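Local coordinates for protein DNA primase (Aquifex aeolicus, PDB 2AU3) that probably synthesises the short RNA primers that DNA polymerase extends during DNA replication, using a zinc-binding domain and a TOPRIM-containing RNA polymerase core, at residues I7-R12 / Y90-D95; S127-S132 / R206-D211; P137-K142 / D255-F260. All blocks are in the same frame, centred on the assembly; numbering follows the deposited sequence.

Contact 1 of 3, residues I7-R12 / Y90-D95; sequences IDELRR and YGKKLD
L94 lays its CD1 methyl against the side of I7, 4.0 Å from I7 CD1, and the same methyl reaches the backbone at I7 N. The two branched chains meet at a slant, an apolar contact on the flank of helix 6-13. CG of L94 stands anti to its own backbone N (chi1 -179°), which carries the isobutyl group across to the helix. One turn further along, L10 brings CD1 to 4.4 Å from K92 CB. The rest of the K92 chain folds over the helix: bends at chi2 and chi3 bring K92 CE to 3.8 Å from E9 O, a carbonyl oxygen, and leave NZ near E9 CB. K92 NZ stays 4.1 Å from E9 OE1, too far for a salt bridge, so the opposite charges probably attract only loosely. No hydrogen bond joins the two segments. On the helix itself, D8 and R12 form a salt bridge one turn apart, R12 NE to D8 OD2 at 3.1 Å and nearly straight; the acceptor lies in the guanidinium plane, while the donor comes from above the carboxylate plane. G91, just after helix 79-90, closes it in a Schellman motif, its positive phi turning the chain into the extended run that carries K92 and L94. Within the zinc-binding domain, helix 6-13 thus rests against this run, with I7 touching A83 and L10 touching A87 of helix 79-90 and both reaching I68 of helix 67-75.

Contact 2 of 3, residues S127-S132 / R206-D211; sequences SEYVKS and RRIVED
Y129 turns one ring face to I208, whose CG2 methyl sits over the ring centre in a CH-pi contact. This joins helix 124-132 to R206 of strand 200-207 and to I208, which follows in the chain; the strand is an inner one of the four-stranded antiparallel sheet in the N-terminal part of the primase catalytic core. The methyl carbon I208 CG2 is 3.6 Å from the centroid of the Y129 ring and 14° off its normal, nearly straight above it. I208 places CG1 between its backbone N and carbonyl carbon (chi1 54°), and this rotation leaves CG2 to meet the ring. The far end of the tyrosine reaches R206: Y129 OH lies over the centre of one guanidinium face, 3.9 Å from R206 CZ. Ring and guanidinium planes are inclined by 60°, so the hydroxyl approaches the flat cation from above without the two groups stacking, and no hydrogen bond forms between them. R206 bends at chi2 and chi3 to bring its guanidinium beneath the hydroxyl. Behind these side chains, R206 is held in the sheet by backbone hydrogen bonding to V189 of strand 188-194. I208 also packs on V189, as does V130 from the helix, giving V130 and I208 a common neighbour. The R206 side chain lies about 11 Å from that of D295, a predicted magnesium ligand. Beside I208, R207 NH1 donates to V209 O at 3.0 Å. On the helix, S132 OG gives a hydrogen bond to Y129 O at 2.7 Å, in the carbonyl plane and on a lone pair.

Contact 3 of 3, residues P137-K142 / D255-F260; sequences PKVARK and DLLRLF
V139 directs its CB at helix 255-260, and its two methyls part there to meet different residues. CG1, anti to the backbone N (chi1 168°), goes to L257, lying 3.8 Å from both L257 CD2 and the carbonyl oxygen L257 O. CG2 takes the other branch to F260: it rests 3.7 Å from F260 O and beside the carbonyl carbon, with F260 CB somewhat farther off at 4.2 Å. Much of the valine's contact is therefore with helix backbone, and the two methyls reach carbonyl oxygens three residues apart on helix 253-261. L257 meets V139 at a slant, through CD2. The two short helix segments have axes 9.7 Å apart at their closest and run at 124° to each other, consistent with a contact confined to V139, K142, L257 and F260. This patch joins the N-terminal part of the catalytic core to the TOPRIM domain, where helix 253-261 follows strand 247-249 of the mixed sheet. A turn after V139, K142 stretches out straight to CE before bending at chi4, and CE comes 3.8 Å from F260 CE2. The lysine chain and the phenylalanine cross at about a right angle, the methylene meeting the ring obliquely. F143, next in the chain, adds an edge-to-face ring contact with F260 and also touches L256 and L257. K142 and F260 share a further neighbour in E236 of helix 234-244, while L257 O accepts a hydrogen bond from S261 OG.

In the fold
Contact 3 is the buried one, its centre about 11 Å from that of the chain, and joins two helices from different parts of the polymerase core through aliphatic and aromatic groups. Contact 2, about 15 Å away between centres, is a surface contact in which a tyrosine meets a methyl and a guanidinium. The two are bound together by chain order: helices 124-132 and 137-142 are consecutive, and K131 NZ lies 3.6 Å from P137 CG. Contact 1 stands apart in the zinc-binding domain, its centre about 30 Å from that of the chain; partly buried, it mixes leucine and isoleucine with a lysine near a glutamate. None uses a hydrogen bond between its segments.

Contact 1 of 3, residues I7-R12 / Y90-D95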
loop_
_atom_site.group_PDB
_atom_site.type_symbol
_atom_site.label_atom_id
_atom_site.label_comp_id
_atom_site.label_asym_id
_atom_site.label_seq_id
_atom_site.Cartn_x
_atom_site.Cartn_y
_atom_site.Cartn_z
ATOM N N ILE A 7 -15.973 20.887 7.250
ATOM C CA ILE A 7 -16.044 19.494 6.868
ATOM C C ILE A 7 -15.288 18.580 7.844
ATOM O O ILE A 7 -15.754 17.493 8.162
ATOM C CB ILE A 7 -15.539 19.301 5.404
ATOM C CG1 ILE A 7 -15.928 17.927 4.888
ATOM C CG2 ILE A 7 -14.051 19.526 5.301
ATOM C CD1 ILE A 7 -17.402 17.821 4.615
ATOM N N ASP A 8 -14.124 19.021 8.304
ATOM C CA ASP A 8 -13.377 18.263 9.293
ATOM C C ASP A 8 -14.171 18.239 10.621
ATOM O O ASP A 8 -14.314 17.195 11.261
ATOM C CB ASP A 8 -11.998 18.905 9.486
ATOM C CG ASP A 8 -11.135 18.175 10.509
ATOM O OD1 ASP A 8 -10.983 16.923 10.424
ATOM O OD2 ASP A 8 -10.540 18.788 11.425
ATOM N N GLU A 9 -14.695 19.395 11.008
ATOM C CA GLU A 9 -15.530 19.506 12.201
ATOM C C GLU A 9 -16.780 18.636 12.074
ATOM O O GLU A 9 -17.189 17.978 13.022
ATOM C CB GLU A 9 -15.903 20.986 12.446
ATOM C CG GLU A 9 -14.727 21.852 12.885
ATOM C CD GLU A 9 -14.033 21.347 14.161
ATOM O OE1 GLU A 9 -14.733 21.048 15.179
ATOM O OE2 GLU A 9 -12.778 21.297 14.168
ATOM N N LEU A 10 -17.373 18.606 10.889
ATOM C CA LEU A 10 -18.517 17.723 10.664
ATOM C C LEU A 10 -18.102 16.276 10.852
ATOM O O LEU A 10 -18.777 15.521 11.539
ATOM C CB LEU A 10 -19.111 17.916 9.269
ATOM C CG LEU A 10 -20.254 16.970 8.898
ATOM C CD1 LEU A 10 -21.395 17.005 9.934
ATOM C CD2 LEU A 10 -20.779 17.238 7.483
ATOM N N ARG A 11 -16.999 15.880 10.226
ATOM C CA ARG A 11 -16.610 14.487 10.291
ATOM C C ARG A 11 -16.347 14.037 11.727
ATOM O O ARG A 11 -16.734 12.943 12.094
ATOM C CB ARG A 11 -15.383 14.210 9.457
ATOM C CG ARG A 11 -15.594 14.356 7.977
ATOM C CD ARG A 11 -14.310 14.635 7.293
ATOM N NE ARG A 11 -14.395 14.365 5.876
ATOM C CZ ARG A 11 -13.607 14.923 4.988
ATOM N NH1 ARG A 11 -12.664 15.786 5.390
ATOM N NH2 ARG A 11 -13.729 14.601 3.710
ATOM N N ARG A 12 -15.682 14.881 12.514
ATOM C CA ARG A 12 -15.429 14.580 13.936
ATOM C C ARG A 12 -16.723 14.317 14.736
ATOM O O ARG A 12 -16.788 13.396 15.558
ATOM C CB ARG A 12 -14.616 15.696 14.600
ATOM C CG ARG A 12 -13.145 15.807 14.131
ATOM C CD ARG A 12 -12.498 17.173 14.495
ATOM N NE ARG A 12 -11.115 17.290 14.021
ATOM C CZ ARG A 12 -10.044 16.850 14.684
ATOM N NH1 ARG A 12 -10.180 16.261 15.866
ATOM N NH2 ARG A 12 -8.826 16.994 14.157
ATOM N N TYR A 90 -27.046 17.290 12.065
ATOM C CA TYR A 90 -26.193 17.362 13.241
ATOM C C TYR A 90 -26.114 18.780 13.811
ATOM O O TYR A 90 -25.543 18.984 14.873
ATOM C CB TYR A 90 -24.793 16.781 12.944
ATOM C CG TYR A 90 -24.724 15.263 13.087
ATOM C CD1 TYR A 90 -24.492 14.657 14.335
ATOM C CD2 TYR A 90 -24.910 14.431 11.978
ATOM C CE1 TYR A 90 -24.447 13.238 14.464
ATOM C CE2 TYR A 90 -24.872 13.025 12.095
ATOM C CZ TYR A 90 -24.632 12.438 13.331
ATOM O OH TYR A 90 -24.612 11.061 13.414
ATOM N N GLY A 91 -26.706 19.753 13.118
ATOM C CA GLY A 91 -26.685 21.135 13.589
ATOM C C GLY A 91 -25.291 21.745 13.497
ATOM O O GLY A 91 -24.869 22.529 14.348
ATOM N N LYS A 92 -24.568 21.351 12.461
ATOM C CA LYS A 92 -23.244 21.882 12.208
ATOM C C LYS A 92 -23.322 22.710 10.938
ATOM O O LYS A 92 -24.141 22.435 10.057
ATOM C CB LYS A 92 -22.217 20.752 12.050
ATOM C CG LYS A 92 -21.893 19.965 13.346
ATOM C CD LYS A 92 -21.113 20.807 14.387
ATOM C CE LYS A 92 -19.597 20.584 14.301
ATOM N NZ LYS A 92 -18.813 21.511 15.217
ATOM N N LYS A 93 -22.477 23.727 10.855
ATOM C CA LYS A 93 -22.458 24.602 9.701
ATOM C C LYS A 93 -21.628 23.943 8.587
ATOM O O LYS A 93 -20.690 23.190 8.860
ATOM C CB LYS A 93 -21.932 25.986 10.101
ATOM C CG LYS A 93 -20.614 26.428 9.456
ATOM C CD LYS A 93 -19.576 26.844 10.508
ATOM C CE LYS A 93 -19.467 28.366 10.649
ATOM N NZ LYS A 93 -19.716 28.825 12.065
ATOM N N LEU A 94 -22.025 24.175 7.343
ATOM C CA LEU A 94 -21.220 23.781 6.190
ATOM C C LEU A 94 -21.584 24.615 4.965
ATOM O O LEU A 94 -22.564 24.326 4.284
ATOM C CB LEU A 94 -21.366 22.281 5.893
ATOM C CG LEU A 94 -20.558 21.698 4.722
ATOM C CD1 LEU A 94 -19.139 21.374 5.139
ATOM C CD2 LEU A 94 -21.248 20.466 4.213
ATOM N N ASP A 95 -20.795 25.651 4.698
ATOM C CA ASP A 95 -20.974 26.457 3.491
ATOM C C ASP A 95 -20.132 25.849 2.379
ATOM O O ASP A 95 -18.907 25.783 2.497
ATOM C CB ASP A 95 -20.593 27.928 3.726
ATOM C CG ASP A 95 -19.880 28.149 5.062
ATOM O OD1 ASP A 95 -18.733 27.676 5.202
ATOM O OD2 ASP A 95 -20.385 28.778 6.027
#

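Contact 2 of 3, residues S127-S132 / R206-D211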
loop_
_atom_site.group_PDB
_atom_site.type_symbol
_atom_site.label_atom_id
_atom_site.label_comp_id
_atom_site.label_asym_id
_atom_site.label_seq_id
_atom_site.Cartn_x
_atom_site.Cartn_y
_atom_site.Cartn_z
ATOM N N SER A 127 -10.889 -8.299 -15.169
ATOM C CA SER A 127 -11.156 -9.065 -13.952
ATOM C C SER A 127 -10.473 -10.420 -14.057
ATOM O O SER A 127 -9.715 -10.817 -13.157
ATOM C CB SER A 127 -12.662 -9.271 -13.732
ATOM O OG SER A 127 -13.294 -8.067 -13.367
ATOM N N GLU A 128 -10.713 -11.108 -15.174
ATOM C CA GLU A 128 -10.071 -12.407 -15.409
ATOM C C GLU A 128 -8.565 -12.268 -15.441
ATOM O O GLU A 128 -7.848 -13.139 -14.924
ATOM C CB GLU A 128 -10.582 -13.089 -16.688
ATOM C CG GLU A 128 -12.073 -13.392 -16.671
ATOM C CD GLU A 128 -12.518 -14.340 -17.791
ATOM O OE1 GLU A 128 -11.695 -14.685 -18.680
ATOM O OE2 GLU A 128 -13.695 -14.758 -17.766
ATOM N N TYR A 129 -8.064 -11.171 -16.006
ATOM C CA TYR A 129 -6.619 -10.975 -16.015
ATOM C C TYR A 129 -6.099 -11.019 -14.599
ATOM O O TYR A 129 -5.283 -11.868 -14.273
ATOM C CB TYR A 129 -6.197 -9.664 -16.692
ATOM C CG TYR A 129 -4.717 -9.352 -16.520
ATOM C CD1 TYR A 129 -3.756 -9.881 -17.397
ATOM C CD2 TYR A 129 -4.274 -8.544 -15.475
ATOM C CE1 TYR A 129 -2.396 -9.607 -17.232
ATOM C CE2 TYR A 129 -2.922 -8.256 -15.306
ATOM C CZ TYR A 129 -1.987 -8.791 -16.193
ATOM O OH TYR A 129 -0.643 -8.512 -16.001
ATOM N N VAL A 130 -6.598 -10.116 -13.754
ATOM C CA VAL A 130 -6.130 -9.991 -12.366
ATOM C C VAL A 130 -6.152 -11.345 -11.687
ATOM O O VAL A 130 -5.190 -11.737 -11.034
ATOM C CB VAL A 130 -7.021 -9.022 -11.566
ATOM C CG1 VAL A 130 -6.739 -9.141 -10.037
ATOM C CG2 VAL A 130 -6.808 -7.594 -12.050
ATOM N N LYS A 131 -7.257 -12.057 -11.876
ATOM C CA LYS A 131 -7.455 -13.374 -11.277
ATOM C C LYS A 131 -6.436 -14.352 -11.813
ATOM O O LYS A 131 -5.829 -15.103 -11.049
ATOM C CB LYS A 131 -8.867 -13.889 -11.572
ATOM C CG LYS A 131 -9.596 -14.438 -10.357
ATOM C CD LYS A 131 -9.982 -15.899 -10.566
ATOM C CE LYS A 131 -10.693 -16.471 -9.325
ATOM N NZ LYS A 131 -12.101 -15.959 -9.167
ATOM N N SER A 132 -6.216 -14.306 -13.126
ATOM C CA SER A 132 -5.289 -15.223 -13.785
ATOM C C SER A 132 -3.866 -15.068 -13.260
ATOM O O SER A 132 -3.084 -16.019 -13.292
ATOM C CB SER A 132 -5.318 -15.025 -15.313
ATOM O OG SER A 132 -4.455 -13.967 -15.712
ATOM N N ARG A 206 -1.004 -0.840 -14.267
ATOM C CA ARG A 206 -0.278 -1.921 -14.953
ATOM C C ARG A 206 -0.939 -2.086 -16.303
ATOM O O ARG A 206 -2.102 -2.404 -16.371
ATOM C CB ARG A 206 -0.445 -3.226 -14.152
ATOM C CG ARG A 206 -0.072 -4.528 -14.900
ATOM C CD ARG A 206 1.265 -4.462 -15.624
ATOM N NE ARG A 206 2.170 -5.533 -15.208
ATOM C CZ ARG A 206 2.699 -6.432 -16.028
ATOM N NH1 ARG A 206 2.420 -6.399 -17.330
ATOM N NH2 ARG A 206 3.513 -7.368 -15.545
ATOM N N ARG A 207 -0.231 -1.874 -17.396
ATOM C CA ARG A 207 -0.945 -2.018 -18.658
ATOM C C ARG A 207 -1.198 -3.501 -19.014
ATOM O O ARG A 207 -0.417 -4.390 -18.641
ATOM C CB ARG A 207 -0.311 -1.186 -19.773
ATOM C CG ARG A 207 0.641 -1.891 -20.647
ATOM C CD ARG A 207 1.155 -1.010 -21.768
ATOM N NE ARG A 207 2.592 -1.171 -21.914
ATOM C CZ ARG A 207 3.171 -2.306 -22.291
ATOM N NH1 ARG A 207 2.421 -3.356 -22.586
ATOM N NH2 ARG A 207 4.490 -2.387 -22.399
ATOM N N ILE A 208 -2.355 -3.763 -19.611
ATOM C CA ILE A 208 -2.753 -5.122 -19.961
ATOM C C ILE A 208 -2.883 -5.279 -21.478
ATOM O O ILE A 208 -3.112 -6.384 -21.975
ATOM C CB ILE A 208 -4.071 -5.527 -19.245
ATOM C CG1 ILE A 208 -5.188 -4.494 -19.507
ATOM C CG2 ILE A 208 -3.810 -5.735 -17.745
ATOM C CD1 ILE A 208 -6.590 -4.938 -19.074
ATOM N N VAL A 209 -2.754 -4.167 -22.204
ATOM C CA VAL A 209 -2.680 -4.224 -23.665
ATOM C C VAL A 209 -1.238 -4.042 -24.147
ATOM O O VAL A 209 -0.406 -3.505 -23.423
ATOM C CB VAL A 209 -3.631 -3.203 -24.341
ATOM C CG1 VAL A 209 -5.076 -3.423 -23.867
ATOM C CG2 VAL A 209 -3.197 -1.770 -24.063
ATOM N N GLU A 210 -0.958 -4.506 -25.366
ATOM C CA GLU A 210 0.335 -4.295 -26.032
ATOM C C GLU A 210 0.471 -2.869 -26.564
ATOM O O GLU A 210 -0.351 -2.415 -27.363
ATOM C CB GLU A 210 0.510 -5.298 -27.180
ATOM C CG GLU A 210 1.454 -6.432 -26.845
ATOM C CD GLU A 210 1.219 -7.668 -27.696
ATOM O OE1 GLU A 210 1.686 -7.687 -28.863
ATOM O OE2 GLU A 210 0.583 -8.625 -27.191
ATOM N N ASP A 211 1.525 -2.182 -26.126
ATOM C CA ASP A 211 1.671 -0.732 -26.297
ATOM C C ASP A 211 3.160 -0.381 -26.181
ATOM O O ASP A 211 3.945 -1.166 -25.648
ATOM C CB ASP A 211 0.884 -0.000 -25.191
ATOM C CG ASP A 211 0.279 1.303 -25.661
ATOM O OD1 ASP A 211 1.029 2.293 -25.800
ATOM O OD2 ASP A 211 -0.942 1.448 -25.910
#

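Contact 3 of 3, residues P137-K142 / D255-F260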
loop_
_atom_site.group_PDB
_atom_site.type_symbol
_atom_site.label_atom_id
_atom_site.label_comp_id
_atom_site.label_asym_id
_atom_site.label_seq_id
_atom_site.Cartn_x
_atom_site.Cartn_y
_atom_site.Cartn_z
ATOM N N PRO A 137 -9.676 -12.605 -5.367
ATOM C CA PRO A 137 -10.752 -11.603 -5.444
ATOM C C PRO A 137 -10.983 -10.900 -4.112
ATOM O O PRO A 137 -11.262 -9.721 -4.104
ATOM C CB PRO A 137 -11.977 -12.445 -5.839
ATOM C CG PRO A 137 -11.387 -13.573 -6.582
ATOM C CD PRO A 137 -10.122 -13.923 -5.866
ATOM N N LYS A 138 -10.801 -11.592 -2.993
ATOM C CA LYS A 138 -10.957 -10.922 -1.694
ATOM C C LYS A 138 -9.894 -9.843 -1.518
ATOM O O LYS A 138 -10.195 -8.760 -1.011
ATOM C CB LYS A 138 -10.870 -11.904 -0.531
ATOM C CG LYS A 138 -11.944 -13.022 -0.558
ATOM C CD LYS A 138 -11.869 -13.885 0.719
ATOM C CE LYS A 138 -10.859 -15.040 0.603
ATOM N NZ LYS A 138 -10.851 -15.745 -0.744
ATOM N N VAL A 139 -8.661 -10.143 -1.941
ATOM C CA VAL A 139 -7.551 -9.159 -1.883
ATOM C C VAL A 139 -7.786 -8.047 -2.896
ATOM O O VAL A 139 -7.567 -6.887 -2.586
ATOM C CB VAL A 139 -6.170 -9.819 -2.137
ATOM C CG1 VAL A 139 -5.050 -8.755 -2.370
ATOM C CG2 VAL A 139 -5.809 -10.725 -0.988
ATOM N N ALA A 140 -8.255 -8.391 -4.110
ATOM C CA ALA A 140 -8.524 -7.374 -5.128
ATOM C C ALA A 140 -9.501 -6.318 -4.577
ATOM O O ALA A 140 -9.308 -5.115 -4.791
ATOM C CB ALA A 140 -9.080 -8.023 -6.431
ATOM N N ARG A 141 -10.527 -6.776 -3.857
ATOM C CA ARG A 141 -11.504 -5.896 -3.225
ATOM C C ARG A 141 -10.975 -5.112 -2.021
ATOM O O ARG A 141 -11.268 -3.912 -1.884
ATOM C CB ARG A 141 -12.720 -6.689 -2.796
ATOM C CG ARG A 141 -13.550 -7.169 -3.986
ATOM C CD ARG A 141 -14.843 -7.833 -3.588
ATOM N NE ARG A 141 -14.639 -9.041 -2.791
ATOM C CZ ARG A 141 -14.756 -10.295 -3.250
ATOM N NH1 ARG A 141 -15.048 -10.531 -4.534
ATOM N NH2 ARG A 141 -14.558 -11.311 -2.423
ATOM N N LYS A 142 -10.205 -5.789 -1.156
ATOM C CA LYS A 142 -9.576 -5.115 -0.021
ATOM C C LYS A 142 -8.716 -3.943 -0.457
ATOM O O LYS A 142 -8.738 -2.871 0.184
ATOM C CB LYS A 142 -8.715 -6.072 0.800
ATOM C CG LYS A 142 -8.027 -5.386 1.991
ATOM C CD LYS A 142 -7.192 -6.403 2.751
ATOM C CE LYS A 142 -6.537 -5.783 3.973
ATOM N NZ LYS A 142 -7.492 -5.186 4.939
ATOM N N ASP A 255 3.941 -8.561 -6.186
ATOM C CA ASP A 255 4.449 -9.489 -5.157
ATOM C C ASP A 255 3.675 -9.315 -3.862
ATOM O O ASP A 255 3.456 -10.270 -3.147
ATOM C CB ASP A 255 5.933 -9.237 -4.859
ATOM C CG ASP A 255 6.748 -8.983 -6.106
ATOM O OD1 ASP A 255 7.088 -9.963 -6.792
ATOM O OD2 ASP A 255 7.103 -7.826 -6.470
ATOM N N LEU A 256 3.315 -8.073 -3.532
ATOM C CA LEU A 256 2.647 -7.836 -2.277
ATOM C C LEU A 256 1.240 -8.435 -2.343
ATOM O O LEU A 256 0.798 -9.118 -1.416
ATOM C CB LEU A 256 2.558 -6.323 -1.954
ATOM C CG LEU A 256 1.970 -5.963 -0.571
ATOM C CD1 LEU A 256 2.664 -4.698 -0.048
ATOM C CD2 LEU A 256 0.445 -5.750 -0.577
ATOM N N LEU A 257 0.540 -8.167 -3.452
ATOM C CA LEU A 257 -0.829 -8.619 -3.605
ATOM C C LEU A 257 -0.903 -10.133 -3.559
ATOM O O LEU A 257 -1.857 -10.690 -3.005
ATOM C CB LEU A 257 -1.413 -8.096 -4.899
ATOM C CG LEU A 257 -1.579 -6.584 -4.895
ATOM C CD1 LEU A 257 -2.092 -6.123 -6.233
ATOM C CD2 LEU A 257 -2.533 -6.217 -3.774
ATOM N N ARG A 258 0.124 -10.787 -4.107
ATOM C CA ARG A 258 0.238 -12.237 -4.085
ATOM C C ARG A 258 0.447 -12.778 -2.685
ATOM O O ARG A 258 -0.214 -13.726 -2.299
ATOM C CB ARG A 258 1.400 -12.709 -4.972
ATOM C CG ARG A 258 1.065 -12.717 -6.449
ATOM C CD ARG A 258 0.033 -13.773 -6.839
ATOM N NE ARG A 258 0.664 -15.086 -6.880
ATOM C CZ ARG A 258 0.254 -16.150 -6.200
ATOM N NH1 ARG A 258 -0.805 -16.098 -5.420
ATOM N NH2 ARG A 258 0.909 -17.279 -6.308
ATOM N N LEU A 259 1.400 -12.213 -1.941
ATOM C CA LEU A 259 1.624 -12.668 -0.554
ATOM C C LEU A 259 0.361 -12.481 0.298
ATOM O O LEU A 259 -0.071 -13.395 1.031
ATOM C CB LEU A 259 2.847 -11.953 0.055
ATOM C CG LEU A 259 4.183 -12.724 0.048
ATOM C CD1 LEU A 259 4.695 -12.962 -1.369
ATOM C CD2 LEU A 259 5.225 -11.924 0.860
ATOM N N PHE A 260 -0.289 -11.319 0.151
ATOM C CA PHE A 260 -1.572 -11.053 0.841
ATOM C C PHE A 260 -2.658 -12.063 0.410
ATOM O O PHE A 260 -3.460 -12.501 1.236
ATOM C CB PHE A 260 -2.083 -9.654 0.517
ATOM C CG PHE A 260 -2.149 -8.754 1.684
ATOM C CD1 PHE A 260 -1.053 -7.968 2.016
ATOM C CD2 PHE A 260 -3.284 -8.692 2.462
ATOM C CE1 PHE A 260 -1.118 -7.139 3.120
ATOM C CE2 PHE A 260 -3.350 -7.855 3.554
ATOM C CZ PHE A 260 -2.261 -7.076 3.871
#